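Local structure of AimR transcriptional regulator (Bacillus phage phi3T, 5ZVV) at residues I200-L208 / K353-Q361; N275-Y286 / L296-Q304. The protein activates transcription of the phage aimX locus as a homodimer, apparently favouring lytic growth until binding of the arbitrium peptide converts it to an inactive monomer. One frame throughout, in Å; residues are numbered along the deposited sequence.

How the contacts relate
Both contacts belong to the all-helical, TPR-like part of AimR, and each involves loops that follow helix ends. Contact 1 is long-range: 144 residues lie between its segments, and it brings the turn after helix 184-203 against the loop between helices 341-353 and 361-369. Contact 2 is local, joining helices 260-277 and 291-304, and falls within the chain that contact 1 brackets. Their centres lie 23 Å apart and their nearest atoms about 7 Å, so they do not touch. Ile239 lies beside both: Tyr358 and Phe359 of contact 1 pack on it, while its carbonyl accepts from Trp277 of contact 2. Neither contact touches the other subunit.

Contact 1 of 2, residues I200-L208 / K353-Q361; sequences ISLNENSLL and KSDDKYFIQ
Two hydrogen bonds join the turn after helix 184-203 to the loop 353-361, both made by Asn203. Its ND2 donates to the carbonyl O of Asp355 (2.9 Å), nearly head-on to that carbonyl although the oxygen sits 31° out of the amide plane. Its own carbonyl O takes a weak bond from Lys357 N at 3.3 Å. CG of Asn203 lies anti to the backbone N (chi1 -171°), which carries the amide out to the loop. Van der Waals contact continues at Asn205, the C-prime residue of a Schellman motif: its CB rests on Lys357 O, and its OD1 meets the edge of the Tyr358 ring, 3.1 Å from CD1. Leu207 brings CD2 to 3.6 Å from Tyr358 CE1, the two side chains crossing at about a right angle. Within the loop, Asp356 OD1 closes an Asx turn to Tyr358 N, extended to an Asx motif by Phe359 N; Asp356 OD2 accepts from Asn325. Glu204 turns elsewhere, to a salt bridge with Lys169. Phe165 of helix 165-173 touches Asn203 and Asp355. Tyr358 and Phe240, in the loop between helices 224-237 and 243-252, meet edge-to-face, so loop 353-361 packs against both that loop and the end of helix 184-203.

Contact 2 of 2, residues N275-Y286 / L296-Q304; sequences NIWKKENQWVNY and LRAFYYINQ
The end of helix 260-277 and the loop after it lie against helix 291-304, with CA atoms closest at Asn275-Tyr300 (5.9 Å) and Val284-Arg297 (5.8 Å). Asn275 is a knob among Leu296, Phe299, Tyr300 and Asn303. Its CB lies over the Phe299 ring face, a CH-pi contact 3.6 Å from the centroid, and its ND2 makes a weak bond to Leu296 O. OD1 comes to the edge of the Tyr300 ring and accepts from Asn281 ND2 (2.8 Å), which stands above its carbonyl plane. Asn303 ND2 donates to Asn275 O at 2.9 Å. Ile276 CD1 meets the edge of the Phe299 ring. Val284 sets CG2 over one face of Tyr300, 3.6 Å from its centroid; with CG1 anti to the backbone N (chi1 179°), the other methyl reaches Arg297 CG and a face of the Tyr286 ring. Extended Arg297 grips Tyr301 OH side-on with NE and NH2, the hydroxyl oxygen lying in the guanidinium plane, while Tyr286 CD1 lies over one guanidinium face, the planes 68° apart. A water bridges Arg297 NH1 and Asn285 O. The Phe299 ring also meets that of Tyr333 in helix 324-338. Past a Schellman motif at Lys278 the loop runs back over helix 291-304, whose segment lies roughly parallel to the end of helix 260-277, consistent with side-by-side helices in a TPR-like array.

Contact 1 of 2, residues I200-L208 / K353-Q361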
loop_
_atom_site.group_PDB
_atom_site.type_symbol
_atom_site.label_atom_id
_atom_site.label_comp_id
_atom_site.label_asym_id
_atom_site.label_seq_id
_atom_site.Cartn_x
_atom_site.Cartn_y
_atom_site.Cartn_z
ATOM N N ILE A 200 8.679 -11.722 0.438
ATOM C CA ILE A 200 7.994 -10.985 -0.624
ATOM C C ILE A 200 7.894 -11.841 -1.881
ATOM O O ILE A 200 6.825 -11.961 -2.492
ATOM C CB ILE A 200 8.714 -9.658 -0.918
ATOM C CG1 ILE A 200 8.581 -8.690 0.257
ATOM C CG2 ILE A 200 8.167 -9.031 -2.190
ATOM C CD1 ILE A 200 9.333 -7.393 0.050
ATOM N N SER A 201 9.009 -12.459 -2.276
ATOM C CA SER A 201 9.032 -13.240 -3.506
ATOM C C SER A 201 8.148 -14.472 -3.395
ATOM O O SER A 201 7.434 -14.813 -4.345
ATOM C CB SER A 201 10.467 -13.638 -3.846
ATOM O OG SER A 201 11.276 -12.486 -4.011
ATOM N N LEU A 202 8.182 -15.154 -2.248
ATOM C CA LEU A 202 7.316 -16.314 -2.066
ATOM C C LEU A 202 5.848 -15.921 -2.146
ATOM O O LEU A 202 5.032 -16.651 -2.723
ATOM C CB LEU A 202 7.619 -16.998 -0.730
ATOM C CG LEU A 202 6.836 -18.269 -0.382
ATOM C CD1 LEU A 202 7.708 -19.193 0.439
ATOM C CD2 LEU A 202 5.558 -17.955 0.391
ATOM N N ASN A 203 5.490 -14.771 -1.570
ATOM C CA ASN A 203 4.092 -14.355 -1.582
ATOM C C ASN A 203 3.593 -14.098 -2.998
ATOM O O ASN A 203 2.405 -14.296 -3.281
ATOM C CB ASN A 203 3.908 -13.109 -0.718
ATOM C CG ASN A 203 2.449 -12.755 -0.515
ATOM O OD1 ASN A 203 1.728 -13.445 0.207
ATOM N ND2 ASN A 203 2.006 -11.673 -1.145
ATOM N N GLU A 204 4.477 -13.668 -3.895
ATOM C CA GLU A 204 4.127 -13.412 -5.287
ATOM C C GLU A 204 4.271 -14.645 -6.166
ATOM O O GLU A 204 4.180 -14.527 -7.391
ATOM C CB GLU A 204 4.991 -12.280 -5.848
ATOM C CG GLU A 204 4.748 -10.935 -5.199
ATOM C CD GLU A 204 5.832 -9.934 -5.532
ATOM O OE1 GLU A 204 6.776 -10.304 -6.262
ATOM O OE2 GLU A 204 5.742 -8.779 -5.064
ATOM N N ASN A 205 4.494 -15.817 -5.569
ATOM C CA ASN A 205 4.690 -17.066 -6.306
ATOM C C ASN A 205 5.896 -16.979 -7.242
ATOM O O ASN A 205 5.895 -17.550 -8.335
ATOM C CB ASN A 205 3.427 -17.464 -7.079
ATOM C CG ASN A 205 3.417 -18.932 -7.471
ATOM O OD1 ASN A 205 3.921 -19.784 -6.740
ATOM N ND2 ASN A 205 2.848 -19.230 -8.633
ATOM N N SER A 206 6.932 -16.256 -6.821
ATOM C CA SER A 206 8.208 -16.205 -7.535
ATOM C C SER A 206 9.175 -17.096 -6.763
ATOM O O SER A 206 9.924 -16.637 -5.899
ATOM C CB SER A 206 8.712 -14.771 -7.655
ATOM O OG SER A 206 9.898 -14.713 -8.431
ATOM N N LEU A 207 9.156 -18.389 -7.087
ATOM C CA LEU A 207 9.827 -19.373 -6.244
ATOM C C LEU A 207 11.342 -19.282 -6.368
ATOM O O LEU A 207 12.055 -19.362 -5.360
ATOM C CB LEU A 207 9.336 -20.778 -6.592
ATOM C CG LEU A 207 7.817 -20.975 -6.599
ATOM C CD1 LEU A 207 7.455 -22.441 -6.812
ATOM C CD2 LEU A 207 7.187 -20.442 -5.320
ATOM N N LEU A 208 11.856 -19.119 -7.591
ATOM C CA LEU A 208 13.302 -19.046 -7.777
ATOM C C LEU A 208 13.885 -17.831 -7.069
ATOM O O LEU A 208 14.955 -17.911 -6.458
ATOM C CB LEU A 208 13.644 -19.010 -9.267
ATOM C CG LEU A 208 13.239 -20.228 -10.098
ATOM C CD1 LEU A 208 13.659 -20.046 -11.551
ATOM C CD2 LEU A 208 13.834 -21.501 -9.515
ATOM N N LYS A 353 -8.228 -11.901 -1.287
ATOM C CA LYS A 353 -8.279 -10.742 -0.400
ATOM C C LYS A 353 -7.003 -10.597 0.418
ATOM O O LYS A 353 -6.628 -9.476 0.784
ATOM C CB LYS A 353 -9.490 -10.836 0.528
ATOM C CG LYS A 353 -10.817 -10.501 -0.132
ATOM C CD LYS A 353 -11.940 -10.506 0.893
ATOM C CE LYS A 353 -13.284 -10.179 0.263
ATOM N NZ LYS A 353 -14.377 -10.198 1.277
ATOM N N SER A 354 -6.328 -11.704 0.716
ATOM C CA SER A 354 -5.073 -11.667 1.455
ATOM C C SER A 354 -3.860 -11.588 0.539
ATOM O O SER A 354 -2.728 -11.673 1.026
ATOM C CB SER A 354 -4.961 -12.888 2.375
ATOM O OG SER A 354 -4.987 -14.097 1.639
ATOM N N ASP A 355 -4.072 -11.427 -0.769
ATOM C CA ASP A 355 -2.985 -11.224 -1.729
ATOM C C ASP A 355 -2.001 -12.393 -1.703
ATOM O O ASP A 355 -0.785 -12.212 -1.805
ATOM C CB ASP A 355 -2.269 -9.894 -1.473
ATOM C CG ASP A 355 -1.467 -9.417 -2.669
ATOM O OD1 ASP A 355 -1.575 -10.034 -3.750
ATOM O OD2 ASP A 355 -0.729 -8.418 -2.525
ATOM N N ASP A 356 -2.533 -13.603 -1.554
ATOM C CA ASP A 356 -1.732 -14.824 -1.494
ATOM C C ASP A 356 -1.796 -15.486 -2.866
ATOM O O ASP A 356 -2.800 -16.108 -3.221
ATOM C CB ASP A 356 -2.242 -15.751 -0.393
ATOM C CG ASP A 356 -1.284 -16.898 -0.092
ATOM O OD1 ASP A 356 -0.519 -17.307 -0.992
ATOM O OD2 ASP A 356 -1.302 -17.398 1.053
ATOM N N LYS A 357 -0.720 -15.349 -3.636
ATOM C CA LYS A 357 -0.638 -15.924 -4.971
ATOM C C LYS A 357 -0.012 -17.312 -4.979
ATOM O O LYS A 357 0.215 -17.869 -6.058
ATOM C CB LYS A 357 0.153 -14.995 -5.898
ATOM C CG LYS A 357 -0.428 -13.594 -6.012
ATOM C CD LYS A 357 0.359 -12.729 -6.985
ATOM C CE LYS A 357 -0.225 -11.321 -7.060
ATOM N NZ LYS A 357 0.454 -10.477 -8.084
ATOM N N TYR A 358 0.268 -17.882 -3.806
ATOM C CA TYR A 358 0.903 -19.193 -3.712
ATOM C C TYR A 358 -0.082 -20.279 -3.288
ATOM O O TYR A 358 -0.268 -21.262 -4.009
ATOM C CB TYR A 358 2.089 -19.138 -2.739
ATOM C CG TYR A 358 2.899 -20.415 -2.705
ATOM C CD1 TYR A 358 3.585 -20.853 -3.829
ATOM C CD2 TYR A 358 2.980 -21.184 -1.548
ATOM C CE1 TYR A 358 4.324 -22.017 -3.810
ATOM C CE2 TYR A 358 3.722 -22.353 -1.520
ATOM C CZ TYR A 358 4.391 -22.761 -2.655
ATOM O OH TYR A 358 5.130 -23.920 -2.640
ATOM N N PHE A 359 -0.723 -20.120 -2.129
ATOM C CA PHE A 359 -1.600 -21.168 -1.623
ATOM C C PHE A 359 -2.979 -21.164 -2.268
ATOM O O PHE A 359 -3.770 -22.078 -2.003
ATOM C CB PHE A 359 -1.731 -21.057 -0.102
ATOM C CG PHE A 359 -0.457 -21.360 0.630
ATOM C CD1 PHE A 359 -0.022 -22.666 0.775
ATOM C CD2 PHE A 359 0.312 -20.339 1.163
ATOM C CE1 PHE A 359 1.152 -22.951 1.440
ATOM C CE2 PHE A 359 1.486 -20.615 1.829
ATOM C CZ PHE A 359 1.908 -21.923 1.969
ATOM N N ILE A 360 -3.282 -20.178 -3.119
ATOM C CA ILE A 360 -4.551 -20.182 -3.835
ATOM C C ILE A 360 -4.664 -21.394 -4.749
ATOM O O ILE A 360 -5.767 -21.755 -5.175
ATOM C CB ILE A 360 -4.722 -18.865 -4.623
ATOM C CG1 ILE A 360 -6.158 -18.723 -5.136
ATOM C CG2 ILE A 360 -3.724 -18.792 -5.773
ATOM C CD1 ILE A 360 -6.435 -17.408 -5.823
ATOM N N GLN A 361 -3.544 -22.048 -5.055
ATOM C CA GLN A 361 -3.611 -23.256 -5.863
ATOM C C GLN A 361 -4.252 -24.413 -5.113
ATOM O O GLN A 361 -4.681 -25.379 -5.751
ATOM C CB GLN A 361 -2.215 -23.649 -6.348
ATOM C CG GLN A 361 -1.224 -23.960 -5.243
ATOM C CD GLN A 361 0.173 -24.219 -5.776
ATOM O OE1 GLN A 361 0.420 -25.226 -6.441
ATOM N NE2 GLN A 361 1.095 -23.304 -5.496
#

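Contact 2 of 2, residues N275-Y286 / L296-Q304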
loop_
_atom_site.group_PDB
_atom_site.type_symbol
_atom_site.label_atom_id
_atom_site.label_comp_id
_atom_site.label_asym_id
_atom_site.label_seq_id
_atom_site.Cartn_x
_atom_site.Cartn_y
_atom_site.Cartn_z
ATOM N N ASN A 275 0.307 -33.607 5.326
ATOM C CA ASN A 275 -1.121 -33.616 5.020
ATOM C C ASN A 275 -1.365 -33.407 3.533
ATOM O O ASN A 275 -2.218 -34.073 2.934
ATOM C CB ASN A 275 -1.842 -32.537 5.826
ATOM C CG ASN A 275 -2.015 -32.913 7.278
ATOM O OD1 ASN A 275 -1.924 -34.085 7.645
ATOM N ND2 ASN A 275 -2.276 -31.918 8.114
ATOM N N ILE A 276 -0.622 -32.481 2.921
ATOM C CA ILE A 276 -0.773 -32.203 1.494
ATOM C C ILE A 276 -0.460 -33.446 0.675
ATOM O O ILE A 276 -1.209 -33.818 -0.236
ATOM C CB ILE A 276 0.120 -31.018 1.082
ATOM C CG1 ILE A 276 -0.497 -29.696 1.535
ATOM C CG2 ILE A 276 0.353 -31.005 -0.427
ATOM C CD1 ILE A 276 -1.840 -29.428 0.916
ATOM N N TRP A 277 0.649 -34.110 0.987
ATOM C CA TRP A 277 1.078 -35.262 0.208
ATOM C C TRP A 277 0.579 -36.584 0.773
ATOM O O TRP A 277 0.939 -37.641 0.241
ATOM C CB TRP A 277 2.603 -35.277 0.097
ATOM C CG TRP A 277 3.125 -34.122 -0.696
ATOM C CD1 TRP A 277 3.352 -32.854 -0.248
ATOM C CD2 TRP A 277 3.475 -34.126 -2.084
ATOM N NE1 TRP A 277 3.828 -32.069 -1.268
ATOM C CE2 TRP A 277 3.912 -32.825 -2.408
ATOM C CE3 TRP A 277 3.464 -35.103 -3.084
ATOM C CZ2 TRP A 277 4.333 -32.476 -3.690
ATOM C CZ3 TRP A 277 3.885 -34.754 -4.359
ATOM C CH2 TRP A 277 4.311 -33.452 -4.648
ATOM N N LYS A 278 -0.251 -36.544 1.815
ATOM C CA LYS A 278 -0.771 -37.740 2.476
ATOM C C LYS A 278 0.360 -38.706 2.821
ATOM O O LYS A 278 0.311 -39.902 2.528
ATOM C CB LYS A 278 -1.854 -38.405 1.626
ATOM C CG LYS A 278 -3.034 -37.472 1.376
ATOM C CD LYS A 278 -4.158 -38.123 0.591
ATOM C CE LYS A 278 -5.222 -37.087 0.241
ATOM N NZ LYS A 278 -6.348 -37.654 -0.549
ATOM N N LYS A 279 1.398 -38.159 3.447
ATOM C CA LYS A 279 2.519 -38.925 3.962
ATOM C C LYS A 279 2.393 -39.084 5.474
ATOM O O LYS A 279 1.535 -38.477 6.121
ATOM C CB LYS A 279 3.841 -38.242 3.604
ATOM C CG LYS A 279 4.029 -38.018 2.114
ATOM C CD LYS A 279 4.243 -39.330 1.382
ATOM C CE LYS A 279 4.240 -39.127 -0.120
ATOM N NZ LYS A 279 4.522 -40.393 -0.839
ATOM N N GLU A 280 3.271 -39.913 6.036
ATOM C CA GLU A 280 3.251 -40.175 7.470
ATOM C C GLU A 280 3.469 -38.880 8.246
ATOM O O GLU A 280 4.505 -38.225 8.107
ATOM C CB GLU A 280 4.319 -41.207 7.825
ATOM C CG GLU A 280 4.347 -41.606 9.289
ATOM C CD GLU A 280 5.280 -42.773 9.555
ATOM O OE1 GLU A 280 5.243 -43.755 8.782
ATOM O OE2 GLU A 280 6.056 -42.704 10.532
ATOM N N ASN A 281 2.482 -38.511 9.059
ATOM C CA ASN A 281 2.462 -37.235 9.767
ATOM C C ASN A 281 2.808 -37.479 11.231
ATOM O O ASN A 281 1.996 -38.024 11.985
ATOM C CB ASN A 281 1.094 -36.569 9.631
ATOM C CG ASN A 281 1.106 -35.110 10.052
ATOM O OD1 ASN A 281 1.977 -34.668 10.802
ATOM N ND2 ASN A 281 0.133 -34.350 9.563
ATOM N N GLN A 282 4.007 -37.064 11.630
ATOM C CA GLN A 282 4.437 -37.137 13.018
ATOM C C GLN A 282 4.288 -35.816 13.754
ATOM O O GLN A 282 4.634 -35.742 14.936
ATOM C CB GLN A 282 5.898 -37.583 13.098
ATOM C CG GLN A 282 6.215 -38.866 12.366
ATOM C CD GLN A 282 7.699 -39.156 12.356
ATOM O OE1 GLN A 282 8.519 -38.247 12.489
ATOM N NE2 GLN A 282 8.055 -40.426 12.209
ATOM N N TRP A 283 3.779 -34.775 13.092
ATOM C CA TRP A 283 3.872 -33.413 13.606
ATOM C C TRP A 283 2.513 -32.799 13.912
ATOM O O TRP A 283 2.405 -31.575 14.032
ATOM C CB TRP A 283 4.644 -32.543 12.616
ATOM C CG TRP A 283 5.978 -33.123 12.269
ATOM C CD1 TRP A 283 7.144 -32.969 12.959
ATOM C CD2 TRP A 283 6.276 -33.974 11.161
ATOM N NE1 TRP A 283 8.151 -33.667 12.345
ATOM C CE2 TRP A 283 7.645 -34.292 11.234
ATOM C CE3 TRP A 283 5.517 -34.497 10.108
ATOM C CZ2 TRP A 283 8.274 -35.107 10.295
ATOM C CZ3 TRP A 283 6.143 -35.303 9.177
ATOM C CH2 TRP A 283 7.507 -35.601 9.276
ATOM N N VAL A 284 1.472 -33.620 14.041
ATOM C CA VAL A 284 0.170 -33.113 14.457
ATOM C C VAL A 284 0.294 -32.528 15.857
ATOM O O VAL A 284 0.778 -33.188 16.783
ATOM C CB VAL A 284 -0.886 -34.226 14.412
ATOM C CG1 VAL A 284 -2.240 -33.691 14.860
ATOM C CG2 VAL A 284 -0.971 -34.822 13.017
ATOM N N ASN A 285 -0.130 -31.278 16.014
ATOM C CA ASN A 285 -0.076 -30.602 17.305
ATOM C C ASN A 285 -1.385 -30.860 18.041
ATOM O O ASN A 285 -2.439 -30.353 17.645
ATOM C CB ASN A 285 0.168 -29.107 17.120
ATOM C CG ASN A 285 0.586 -28.413 18.408
ATOM O OD1 ASN A 285 0.127 -28.758 19.498
ATOM N ND2 ASN A 285 1.460 -27.423 18.283
ATOM N N TYR A 286 -1.318 -31.654 19.110
ATOM C CA TYR A 286 -2.478 -31.976 19.930
ATOM C C TYR A 286 -2.597 -31.090 21.163
ATOM O O TYR A 286 -3.580 -31.205 21.899
ATOM C CB TYR A 286 -2.421 -33.445 20.364
ATOM C CG TYR A 286 -2.524 -34.437 19.224
ATOM C CD1 TYR A 286 -3.761 -34.823 18.727
ATOM C CD2 TYR A 286 -1.385 -34.993 18.649
ATOM C CE1 TYR A 286 -3.866 -35.733 17.687
ATOM C CE2 TYR A 286 -1.478 -35.907 17.607
ATOM C CZ TYR A 286 -2.724 -36.273 17.130
ATOM O OH TYR A 286 -2.835 -37.176 16.096
ATOM N N LEU A 296 -4.372 -27.307 10.997
ATOM C CA LEU A 296 -3.566 -28.431 10.533
ATOM C C LEU A 296 -4.051 -29.743 11.134
ATOM O O LEU A 296 -4.072 -30.777 10.454
ATOM C CB LEU A 296 -2.098 -28.188 10.872
ATOM C CG LEU A 296 -1.491 -27.037 10.069
ATOM C CD1 LEU A 296 -0.054 -26.768 10.475
ATOM C CD2 LEU A 296 -1.585 -27.352 8.590
ATOM N N ARG A 297 -4.452 -29.718 12.408
ATOM C CA ARG A 297 -4.985 -30.921 13.042
ATOM C C ARG A 297 -6.294 -31.353 12.388
ATOM O O ARG A 297 -6.524 -32.551 12.176
ATOM C CB ARG A 297 -5.179 -30.671 14.538
ATOM C CG ARG A 297 -5.745 -31.844 15.316
ATOM C CD ARG A 297 -5.872 -31.499 16.790
ATOM N NE ARG A 297 -6.479 -32.584 17.551
ATOM C CZ ARG A 297 -6.772 -32.519 18.845
ATOM N NH1 ARG A 297 -6.516 -31.413 19.534
ATOM N NH2 ARG A 297 -7.325 -33.561 19.451
ATOM N N ALA A 298 -7.161 -30.393 12.059
ATOM C CA ALA A 298 -8.394 -30.730 11.354
ATOM C C ALA A 298 -8.096 -31.274 9.962
ATOM O O ALA A 298 -8.773 -32.191 9.488
ATOM C CB ALA A 298 -9.306 -29.504 11.274
ATOM N N PHE A 299 -7.087 -30.715 9.292
ATOM C CA PHE A 299 -6.627 -31.256 8.016
ATOM C C PHE A 299 -6.243 -32.727 8.158
ATOM O O PHE A 299 -6.701 -33.583 7.388
ATOM C CB PHE A 299 -5.442 -30.419 7.524
ATOM C CG PHE A 299 -5.099 -30.597 6.065
ATOM C CD1 PHE A 299 -5.808 -31.471 5.256
ATOM C CD2 PHE A 299 -4.051 -29.880 5.509
ATOM C CE1 PHE A 299 -5.476 -31.626 3.917
ATOM C CE2 PHE A 299 -3.714 -30.030 4.171
ATOM C CZ PHE A 299 -4.428 -30.905 3.377
ATOM N N TYR A 300 -5.408 -33.035 9.156
ATOM C CA TYR A 300 -5.000 -34.414 9.407
ATOM C C TYR A 300 -6.203 -35.315 9.664
ATOM O O TYR A 300 -6.286 -36.426 9.122
ATOM C CB TYR A 300 -4.030 -34.443 10.590
ATOM C CG TYR A 300 -3.672 -35.821 11.092
ATOM C CD1 TYR A 300 -2.769 -36.621 10.401
ATOM C CD2 TYR A 300 -4.214 -36.312 12.274
ATOM C CE1 TYR A 300 -2.430 -37.876 10.864
ATOM C CE2 TYR A 300 -3.882 -37.566 12.744
ATOM C CZ TYR A 300 -2.987 -38.343 12.036
ATOM O OH TYR A 300 -2.651 -39.596 12.500
ATOM N N TYR A 301 -7.152 -34.849 10.483
ATOM C CA TYR A 301 -8.367 -35.621 10.722
ATOM C C TYR A 301 -9.126 -35.878 9.423
ATOM O O TYR A 301 -9.601 -36.995 9.185
ATOM C CB TYR A 301 -9.261 -34.895 11.727
ATOM C CG TYR A 301 -8.810 -35.014 13.165
ATOM C CD1 TYR A 301 -7.959 -36.035 13.568
ATOM C CD2 TYR A 301 -9.246 -34.107 14.122
ATOM C CE1 TYR A 301 -7.552 -36.147 14.886
ATOM C CE2 TYR A 301 -8.845 -34.209 15.438
ATOM C CZ TYR A 301 -8.000 -35.230 15.818
ATOM O OH TYR A 301 -7.601 -35.332 17.134
ATOM N N ILE A 302 -9.245 -34.853 8.573
ATOM C CA ILE A 302 -9.932 -35.007 7.291
ATOM C C ILE A 302 -9.263 -36.092 6.461
ATOM O O ILE A 302 -9.931 -36.944 5.861
ATOM C CB ILE A 302 -9.963 -33.668 6.533
ATOM C CG1 ILE A 302 -10.891 -32.670 7.225
ATOM C CG2 ILE A 302 -10.380 -33.882 5.085
ATOM C CD1 ILE A 302 -10.736 -31.254 6.711
ATOM N N ASN A 303 -7.930 -36.074 6.408
ATOM C CA ASN A 303 -7.222 -37.098 5.649
ATOM C C ASN A 303 -7.463 -38.487 6.228
ATOM O O ASN A 303 -7.627 -39.457 5.478
ATOM C CB ASN A 303 -5.729 -36.784 5.602
ATOM C CG ASN A 303 -5.401 -35.675 4.623
ATOM O OD1 ASN A 303 -6.214 -35.335 3.764
ATOM N ND2 ASN A 303 -4.207 -35.113 4.743
ATOM N N GLN A 304 -7.501 -38.605 7.555
ATOM C CA GLN A 304 -7.722 -39.907 8.173
ATOM C C GLN A 304 -9.194 -40.295 8.260
ATOM O O GLN A 304 -9.505 -41.357 8.812
ATOM C CB GLN A 304 -7.095 -39.943 9.567
ATOM C CG GLN A 304 -5.580 -40.042 9.548
ATOM C CD GLN A 304 -5.041 -40.901 10.676
ATOM O OE1 GLN A 304 -5.176 -40.561 11.853
ATOM N NE2 GLN A 304 -4.433 -42.031 10.322
HETATM O O HOH W 1 -2.622 -36.273 6.594
HETATM O O HOH W 2 -4.601 -29.031 19.214
#